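Local coordinates for HpcE (Thermus thermophilus, PDB 1WZO), which probably isomerises 2-hydroxyhepta-2,4-diene-1,7-dioate in homoprotocatechuate breakdown, as a member of the fumarylacetoacetate hydrolase family, at residues F41-Y53 / M203-P216. Sequence-based numbering, arbitrary orientation.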
ATOM      1  N   PHE B  41      -6.725 -11.430  -5.257  1.00 20.83           N
ATOM      2  CA  PHE B  41      -6.167 -10.715  -4.115  1.00 19.99           C
ATOM      3  C   PHE B  41      -4.853 -10.106  -4.583  1.00 19.76           C
ATOM      4  O   PHE B  41      -4.414 -10.362  -5.706  1.00 20.50           O
ATOM      5  CB  PHE B  41      -5.937 -11.681  -2.935  1.00 18.72           C
ATOM      6  CG  PHE B  41      -4.917 -12.756  -3.212  1.00 18.93           C
ATOM      7  CD1 PHE B  41      -3.574 -12.557  -2.901  1.00 16.28           C
ATOM      8  CD2 PHE B  41      -5.292 -13.948  -3.825  1.00 16.70           C
ATOM      9  CE1 PHE B  41      -2.616 -13.534  -3.203  1.00 16.82           C
ATOM     10  CE2 PHE B  41      -4.341 -14.929  -4.132  1.00 17.10           C
ATOM     11  CZ  PHE B  41      -3.003 -14.718  -3.820  1.00 15.83           C
ATOM     12  N   THR B  42      -4.238  -9.277  -3.749  1.00 19.70           N
ATOM     13  CA  THR B  42      -2.970  -8.666  -4.121  1.00 19.16           C
ATOM     14  C   THR B  42      -1.846  -9.441  -3.444  1.00 18.35           C
ATOM     15  O   THR B  42      -1.653  -9.348  -2.231  1.00 19.37           O
ATOM     16  CB  THR B  42      -2.918  -7.183  -3.699  1.00 20.56           C
ATOM     17  OG1 THR B  42      -3.979  -6.477  -4.348  1.00 21.01           O
ATOM     18  CG2 THR B  42      -1.589  -6.552  -4.106  1.00 21.02           C
ATOM     19  N   PRO B  43      -1.098 -10.233  -4.224  1.00 17.97           N
ATOM     20  CA  PRO B  43       0.004 -11.028  -3.677  1.00 16.62           C
ATOM     21  C   PRO B  43       1.149 -10.199  -3.112  1.00 18.23           C
ATOM     22  O   PRO B  43       1.428  -9.093  -3.586  1.00 18.17           O
ATOM     23  CB  PRO B  43       0.466 -11.860  -4.876  1.00 18.41           C
ATOM     24  CG  PRO B  43      -0.731 -11.917  -5.767  1.00 16.47           C
ATOM     25  CD  PRO B  43      -1.295 -10.527  -5.654  1.00 17.47           C
ATOM     26  N   GLY B  44       1.788 -10.737  -2.078  1.00 17.15           N
ATOM     27  CA  GLY B  44       2.947 -10.098  -1.498  1.00 17.40           C
ATOM     28  C   GLY B  44       4.054 -10.732  -2.327  1.00 19.00           C
ATOM     29  O   GLY B  44       4.000 -10.674  -3.555  1.00 23.81           O
ATOM     30  N   LYS B  45       5.031 -11.363  -1.687  1.00 15.30           N
ATOM     31  CA  LYS B  45       6.101 -12.009  -2.430  1.00 15.05           C
ATOM     32  C   LYS B  45       5.681 -13.410  -2.852  1.00 15.04           C
ATOM     33  O   LYS B  45       4.922 -14.087  -2.150  1.00 13.78           O
ATOM     34  CB  LYS B  45       7.391 -12.065  -1.605  1.00 15.11           C
ATOM     35  CG  LYS B  45       7.240 -12.615  -0.195  1.00 14.55           C
ATOM     36  CD  LYS B  45       8.603 -12.630   0.512  1.00 16.12           C
ATOM     37  CE  LYS B  45       8.496 -13.089   1.973  1.00 12.39           C
ATOM     38  NZ  LYS B  45       7.679 -12.152   2.802  1.00 12.28           N
ATOM     39  N   ILE B  46       6.200 -13.835  -3.999  1.00 14.12           N
ATOM     40  CA  ILE B  46       5.885 -15.127  -4.583  1.00 12.02           C
ATOM     41  C   ILE B  46       7.129 -15.976  -4.779  1.00 13.20           C
ATOM     42  O   ILE B  46       8.069 -15.558  -5.467  1.00 13.37           O
ATOM     43  CB  ILE B  46       5.228 -14.935  -5.969  1.00 12.85           C
ATOM     44  CG1 ILE B  46       4.046 -13.963  -5.858  1.00 14.17           C
ATOM     45  CG2 ILE B  46       4.774 -16.286  -6.531  1.00 14.94           C
ATOM     46  CD1 ILE B  46       3.574 -13.410  -7.209  1.00 16.46           C
ATOM     47  N   LEU B  47       7.134 -17.168  -4.186  1.00 11.78           N
ATOM     48  CA  LEU B  47       8.249 -18.096  -4.338  1.00 13.30           C
ATOM     49  C   LEU B  47       7.754 -19.376  -4.987  1.00 15.94           C
ATOM     50  O   LEU B  47       6.653 -19.836  -4.697  1.00 14.63           O
ATOM     51  CB  LEU B  47       8.868 -18.462  -2.988  1.00 14.67           C
ATOM     52  CG  LEU B  47       9.583 -17.368  -2.196  1.00 17.91           C
ATOM     53  CD1 LEU B  47       8.562 -16.594  -1.381  1.00 20.37           C
ATOM     54  CD2 LEU B  47      10.617 -17.997  -1.267  1.00 19.57           C
ATOM     55  N   GLY B  48       8.575 -19.949  -5.860  1.00 16.81           N
ATOM     56  CA  GLY B  48       8.208 -21.191  -6.516  1.00 18.15           C
ATOM     57  C   GLY B  48       9.263 -22.230  -6.182  1.00 19.77           C
ATOM     58  O   GLY B  48      10.317 -21.894  -5.627  1.00 16.46           O
ATOM     59  N   VAL B  49       8.987 -23.492  -6.498  1.00 19.45           N
ATOM     60  CA  VAL B  49       9.943 -24.561  -6.233  1.00 18.33           C
ATOM     61  C   VAL B  49      10.141 -25.308  -7.535  1.00 20.05           C
ATOM     62  O   VAL B  49       9.175 -25.697  -8.184  1.00 19.78           O
ATOM     63  CB  VAL B  49       9.415 -25.542  -5.165  1.00 20.44           C
ATOM     64  CG1 VAL B  49      10.514 -26.509  -4.743  1.00 17.46           C
ATOM     65  CG2 VAL B  49       8.906 -24.771  -3.969  1.00 24.45           C
ATOM     66  N   ALA B  50      11.394 -25.495  -7.930  1.00 19.26           N
ATOM     67  CA  ALA B  50      11.686 -26.198  -9.167  1.00 21.76           C
ATOM     68  C   ALA B  50      11.880 -27.677  -8.856  1.00 21.70           C
ATOM     69  O   ALA B  50      12.196 -28.042  -7.725  1.00 20.84           O
ATOM     70  CB  ALA B  50      12.948 -25.629  -9.811  1.00 18.72           C
ATOM     71  N   LEU B  51      11.681 -28.519  -9.863  1.00 24.95           N
ATOM     72  CA  LEU B  51      11.855 -29.961  -9.710  1.00 26.24           C
ATOM     73  C   LEU B  51      11.202 -30.509  -8.447  1.00 25.64           C
ATOM     74  O   LEU B  51      11.875 -31.127  -7.615  1.00 26.80           O
ATOM     75  CB  LEU B  51      13.348 -30.307  -9.685  1.00 30.12           C
ATOM     76  CG  LEU B  51      14.235 -29.794 -10.828  1.00 33.57           C
ATOM     77  CD1 LEU B  51      15.652 -30.335 -10.638  1.00 32.37           C
ATOM     78  CD2 LEU B  51      13.672 -30.230 -12.180  1.00 34.64           C
ATOM     79  N   ASN B  52       9.897 -30.288  -8.297  1.00 23.90           N
ATOM     80  CA  ASN B  52       9.189 -30.783  -7.123  1.00 23.20           C
ATOM     81  C   ASN B  52       8.234 -31.937  -7.436  1.00 23.81           C
ATOM     82  O   ASN B  52       7.396 -32.291  -6.610  1.00 21.68           O
ATOM     83  CB  ASN B  52       8.417 -29.652  -6.439  1.00 21.19           C
ATOM     84  CG  ASN B  52       7.991 -30.019  -5.032  1.00 19.96           C
ATOM     85  OD1 ASN B  52       8.768 -30.604  -4.283  1.00 21.86           O
ATOM     86  ND2 ASN B  52       6.764 -29.665  -4.660  1.00 18.18           N
ATOM     87  N   TYR B  53       8.353 -32.510  -8.627  1.00 24.56           N
ATOM     88  CA  TYR B  53       7.507 -33.642  -9.004  1.00 28.23           C
ATOM     89  C   TYR B  53       8.322 -34.756  -9.639  1.00 31.99           C
ATOM     90  O   TYR B  53       9.366 -34.510 -10.242  1.00 33.46           O
ATOM     91  CB  TYR B  53       6.406 -33.225  -9.981  1.00 24.88           C
ATOM     92  CG  TYR B  53       5.202 -32.590  -9.329  1.00 24.38           C
ATOM     93  CD1 TYR B  53       5.187 -31.231  -9.020  1.00 21.16           C
ATOM     94  CD2 TYR B  53       4.072 -33.354  -9.016  1.00 22.56           C
ATOM     95  CE1 TYR B  53       4.077 -30.643  -8.418  1.00 22.08           C
ATOM     96  CE2 TYR B  53       2.957 -32.776  -8.410  1.00 23.50           C
ATOM     97  CZ  TYR B  53       2.965 -31.420  -8.114  1.00 22.70           C
ATOM     98  OH  TYR B  53       1.868 -30.842  -7.510  1.00 19.74           O
ATOM     99  N   MET B 203      12.922 -17.140   6.391  1.00 15.89           N
ATOM    100  CA  MET B 203      12.226 -16.011   5.778  1.00 16.62           C
ATOM    101  C   MET B 203      10.809 -15.867   6.320  1.00 16.86           C
ATOM    102  O   MET B 203      10.023 -16.805   6.249  1.00 17.51           O
ATOM    103  CB  MET B 203      12.158 -16.223   4.261  1.00 17.59           C
ATOM    104  CG  MET B 203      11.460 -15.114   3.485  1.00 19.52           C
ATOM    105  SD  MET B 203      11.185 -15.532   1.748  1.00 21.56           S
ATOM    106  CE  MET B 203      12.849 -15.906   1.206  1.00 19.35           C
ATOM    107  N   THR B 204      10.478 -14.693   6.846  1.00 16.23           N
ATOM    108  CA  THR B 204       9.136 -14.465   7.369  1.00 17.71           C
ATOM    109  C   THR B 204       8.117 -14.356   6.233  1.00 17.60           C
ATOM    110  O   THR B 204       8.250 -13.504   5.351  1.00 17.51           O
ATOM    111  CB  THR B 204       9.073 -13.167   8.201  1.00 17.96           C
ATOM    112  OG1 THR B 204       9.964 -13.274   9.314  1.00 16.77           O
ATOM    113  CG2 THR B 204       7.651 -12.931   8.722  1.00 18.71           C
ATOM    114  N   LEU B 205       7.108 -15.227   6.237  1.00 17.50           N
ATOM    115  CA  LEU B 205       6.077 -15.159   5.204  1.00 15.85           C
ATOM    116  C   LEU B 205       4.926 -14.363   5.797  1.00 17.11           C
ATOM    117  O   LEU B 205       4.529 -14.583   6.942  1.00 16.66           O
ATOM    118  CB  LEU B 205       5.607 -16.558   4.789  1.00 16.02           C
ATOM    119  CG  LEU B 205       6.678 -17.447   4.149  1.00 18.04           C
ATOM    120  CD1 LEU B 205       6.083 -18.800   3.792  1.00 17.00           C
ATOM    121  CD2 LEU B 205       7.239 -16.767   2.903  1.00 18.08           C
ATOM    122  N   GLU B 206       4.396 -13.431   5.020  1.00 16.85           N
ATOM    123  CA  GLU B 206       3.319 -12.576   5.493  1.00 17.64           C
ATOM    124  C   GLU B 206       2.008 -12.906   4.796  1.00 16.94           C
ATOM    125  O   GLU B 206       2.003 -13.553   3.746  1.00 16.64           O
ATOM    126  CB  GLU B 206       3.699 -11.110   5.232  1.00 19.32           C
ATOM    127  CG  GLU B 206       5.102 -10.762   5.738  1.00 22.96           C
ATOM    128  CD  GLU B 206       5.571  -9.378   5.318  1.00 26.28           C
ATOM    129  OE1 GLU B 206       5.366  -9.000   4.144  1.00 30.40           O
ATOM    130  OE2 GLU B 206       6.166  -8.674   6.156  1.00 28.03           O
ATOM    131  N   PRO B 207       0.873 -12.474   5.376  1.00 17.85           N
ATOM    132  CA  PRO B 207      -0.431 -12.745   4.759  1.00 16.00           C
ATOM    133  C   PRO B 207      -0.420 -12.273   3.303  1.00 16.16           C
ATOM    134  O   PRO B 207       0.049 -11.177   3.001  1.00 17.67           O
ATOM    135  CB  PRO B 207      -1.395 -11.931   5.619  1.00 16.69           C
ATOM    136  CG  PRO B 207      -0.767 -12.030   6.990  1.00 18.73           C
ATOM    137  CD  PRO B 207       0.708 -11.788   6.673  1.00 18.84           C
ATOM    138  N   TYR B 208      -0.932 -13.123   2.421  1.00 15.02           N
ATOM    139  CA  TYR B 208      -1.008 -12.881   0.985  1.00 15.63           C
ATOM    140  C   TYR B 208       0.261 -13.190   0.202  1.00 14.31           C
ATOM    141  O   TYR B 208       0.316 -12.974  -1.011  1.00 14.96           O
ATOM    142  CB  TYR B 208      -1.527 -11.470   0.693  1.00 18.87           C
ATOM    143  CG  TYR B 208      -2.950 -11.309   1.182  1.00 21.47           C
ATOM    144  CD1 TYR B 208      -3.254 -10.458   2.243  1.00 25.11           C
ATOM    145  CD2 TYR B 208      -3.977 -12.089   0.648  1.00 21.77           C
ATOM    146  CE1 TYR B 208      -4.550 -10.391   2.768  1.00 26.74           C
ATOM    147  CE2 TYR B 208      -5.274 -12.031   1.163  1.00 26.02           C
ATOM    148  CZ  TYR B 208      -5.551 -11.182   2.225  1.00 26.54           C
ATOM    149  OH  TYR B 208      -6.825 -11.129   2.748  1.00 30.56           O
ATOM    150  N   ASP B 209       1.282 -13.703   0.885  1.00 14.71           N
ATOM    151  CA  ASP B 209       2.492 -14.120   0.184  1.00 13.54           C
ATOM    152  C   ASP B 209       2.038 -15.403  -0.506  1.00 14.68           C
ATOM    153  O   ASP B 209       1.091 -16.058  -0.048  1.00 14.76           O
ATOM    154  CB  ASP B 209       3.639 -14.422   1.153  1.00 12.72           C
ATOM    155  CG  ASP B 209       4.398 -13.166   1.569  1.00 15.78           C
ATOM    156  OD1 ASP B 209       4.130 -12.092   0.992  1.00 14.95           O
ATOM    157  OD2 ASP B 209       5.266 -13.259   2.461  1.00 16.02           O
ATOM    158  N   VAL B 210       2.705 -15.783  -1.591  1.00 13.92           N
ATOM    159  CA  VAL B 210       2.290 -16.970  -2.339  1.00 14.97           C
ATOM    160  C   VAL B 210       3.396 -17.991  -2.585  1.00 17.79           C
ATOM    161  O   VAL B 210       4.541 -17.631  -2.872  1.00 16.03           O
ATOM    162  CB  VAL B 210       1.707 -16.559  -3.719  1.00 13.97           C
ATOM    163  CG1 VAL B 210       1.351 -17.802  -4.542  1.00 12.33           C
ATOM    164  CG2 VAL B 210       0.485 -15.664  -3.521  1.00 13.05           C
ATOM    165  N   LEU B 211       3.035 -19.268  -2.471  1.00 16.37           N
ATOM    166  CA  LEU B 211       3.966 -20.359  -2.714  1.00 15.64           C
ATOM    167  C   LEU B 211       3.471 -21.156  -3.907  1.00 16.69           C
ATOM    168  O   LEU B 211       2.324 -21.618  -3.918  1.00 17.49           O
ATOM    169  CB  LEU B 211       4.055 -21.277  -1.488  1.00 17.52           C
ATOM    170  CG  LEU B 211       4.768 -22.623  -1.684  1.00 16.74           C
ATOM    171  CD1 LEU B 211       6.241 -22.401  -2.012  1.00 16.38           C
ATOM    172  CD2 LEU B 211       4.625 -23.458  -0.415  1.00 15.55           C
ATOM    173  N   LEU B 212       4.324 -21.292  -4.920  1.00 14.41           N
ATOM    174  CA  LEU B 212       4.006 -22.066  -6.115  1.00 15.50           C
ATOM    175  C   LEU B 212       4.656 -23.413  -5.833  1.00 17.19           C
ATOM    176  O   LEU B 212       5.849 -23.486  -5.530  1.00 18.32           O
ATOM    177  CB  LEU B 212       4.617 -21.414  -7.359  1.00 15.32           C
ATOM    178  CG  LEU B 212       4.178 -19.963  -7.599  1.00 16.23           C
ATOM    179  CD1 LEU B 212       4.836 -19.430  -8.865  1.00 17.39           C
ATOM    180  CD2 LEU B 212       2.657 -19.894  -7.707  1.00 17.43           C
ATOM    181  N   THR B 213       3.879 -24.482  -5.944  1.00 16.65           N
ATOM    182  CA  THR B 213       4.374 -25.805  -5.599  1.00 16.55           C
ATOM    183  C   THR B 213       5.006 -26.684  -6.672  1.00 16.47           C
ATOM    184  O   THR B 213       5.350 -27.833  -6.406  1.00 17.99           O
ATOM    185  CB  THR B 213       3.254 -26.584  -4.883  1.00 17.67           C
ATOM    186  OG1 THR B 213       2.101 -26.652  -5.732  1.00 16.63           O
ATOM    187  CG2 THR B 213       2.870 -25.860  -3.584  1.00 15.97           C
ATOM    188  N   GLY B 214       5.173 -26.152  -7.875  1.00 17.61           N
ATOM    189  CA  GLY B 214       5.801 -26.928  -8.929  1.00 18.59           C
ATOM    190  C   GLY B 214       4.828 -27.639  -9.846  1.00 20.41           C
ATOM    191  O   GLY B 214       3.611 -27.519  -9.689  1.00 20.04           O
ATOM    192  N   THR B 215       5.368 -28.389 -10.802  1.00 21.50           N
ATOM    193  CA  THR B 215       4.537 -29.111 -11.758  1.00 23.63           C
ATOM    194  C   THR B 215       5.276 -30.314 -12.339  1.00 24.21           C
ATOM    195  O   THR B 215       6.507 -30.334 -12.396  1.00 22.51           O
ATOM    196  CB  THR B 215       4.123 -28.190 -12.931  1.00 24.04           C
ATOM    197  OG1 THR B 215       2.957 -28.713 -13.575  1.00 23.56           O
ATOM    198  CG2 THR B 215       5.250 -28.087 -13.957  1.00 24.49           C
ATOM    199  N   PRO B 216       4.529 -31.346 -12.762  1.00 25.93           N
ATOM    200  CA  PRO B 216       5.165 -32.533 -13.346  1.00 26.80           C
ATOM    201  C   PRO B 216       5.473 -32.250 -14.818  1.00 27.03           C
ATOM    202  O   PRO B 216       4.793 -31.442 -15.446  1.00 25.15           O
ATOM    203  CB  PRO B 216       4.098 -33.609 -13.176  1.00 26.83           C
ATOM    204  CG  PRO B 216       2.828 -32.831 -13.330  1.00 27.65           C
ATOM    205  CD  PRO B 216       3.099 -31.587 -12.506  1.00 25.84           C
TER
HETATM  206  O   HOH W   1       8.617 -28.148  -9.707  1.00 36.72           O
HETATM  207  O   HOH W   2       1.750 -28.197  -7.901  1.00 16.92           O
HETATM  208  O   HOH W   3       9.066 -30.665 -11.203  1.00 37.30           O
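Two parallel strands of the fumarylacetoacetate hydrolase-type domain, 46-50 and 210-212, pair side by side in a buried part of the fold, between strand 69-73, which bonds 46-50, and strand 94-104, which pairs with 210-212. Val-210 N gives a bond to Lys-45 O, Val-210 O takes one from Leu-47 N, and Leu-212 N reaches Leu-47 O at 2.8 Å. Ile-46 and Val-210 lie side by side on one face of the pair, with CG1 of Ile-46 4.1 Å from CB of Val-210; both are beta-branched, a shape that suits an extended strand. Leu-47 points to the other face, where its CD2 meets Met-203 CE tip to tip at 3.9 Å.

Before the strands, Asp-209 closes a type II turn begun at Glu-206. Its OD2 accepts the N-H of Glu-206 almost straight (174°) and, from the opposite face of the carboxylate plane, forms a salt bridge with Lys-45 NZ at 2.7 Å. OD1 takes the backbone N of Lys-45 from above that plane. The lysine chain runs extended past Met-203 SD until a bend at its last torsion (chi4 -64°) turns NZ to Thr-204 O as well. With an alanine here, the Lys-45 ammonium would probably lose its salt-bridge partner, and the N-H groups of Lys-45 and Glu-206 an acceptor, leaving the turn its backbone bond from Asp-209 N to Glu-206 O.

Beyond the strands, Asn-52 ND2 donates to Thr-213 O at 2.9 Å, while its OD1 accepts Tyr-190 N. Pro-216 CD sits 3.9 Å from the centroid of the Tyr-53 ring, over one face in a CH-pi contact, and a water links Tyr-53 OH to Gly-214 O and Thr-213 OG1, which also bonds Leu-100 O. Backbone bonds and apolar packing hold the strands together, while one carboxylate ties turn 206-209 to Lys-45 and probably favours its charged form.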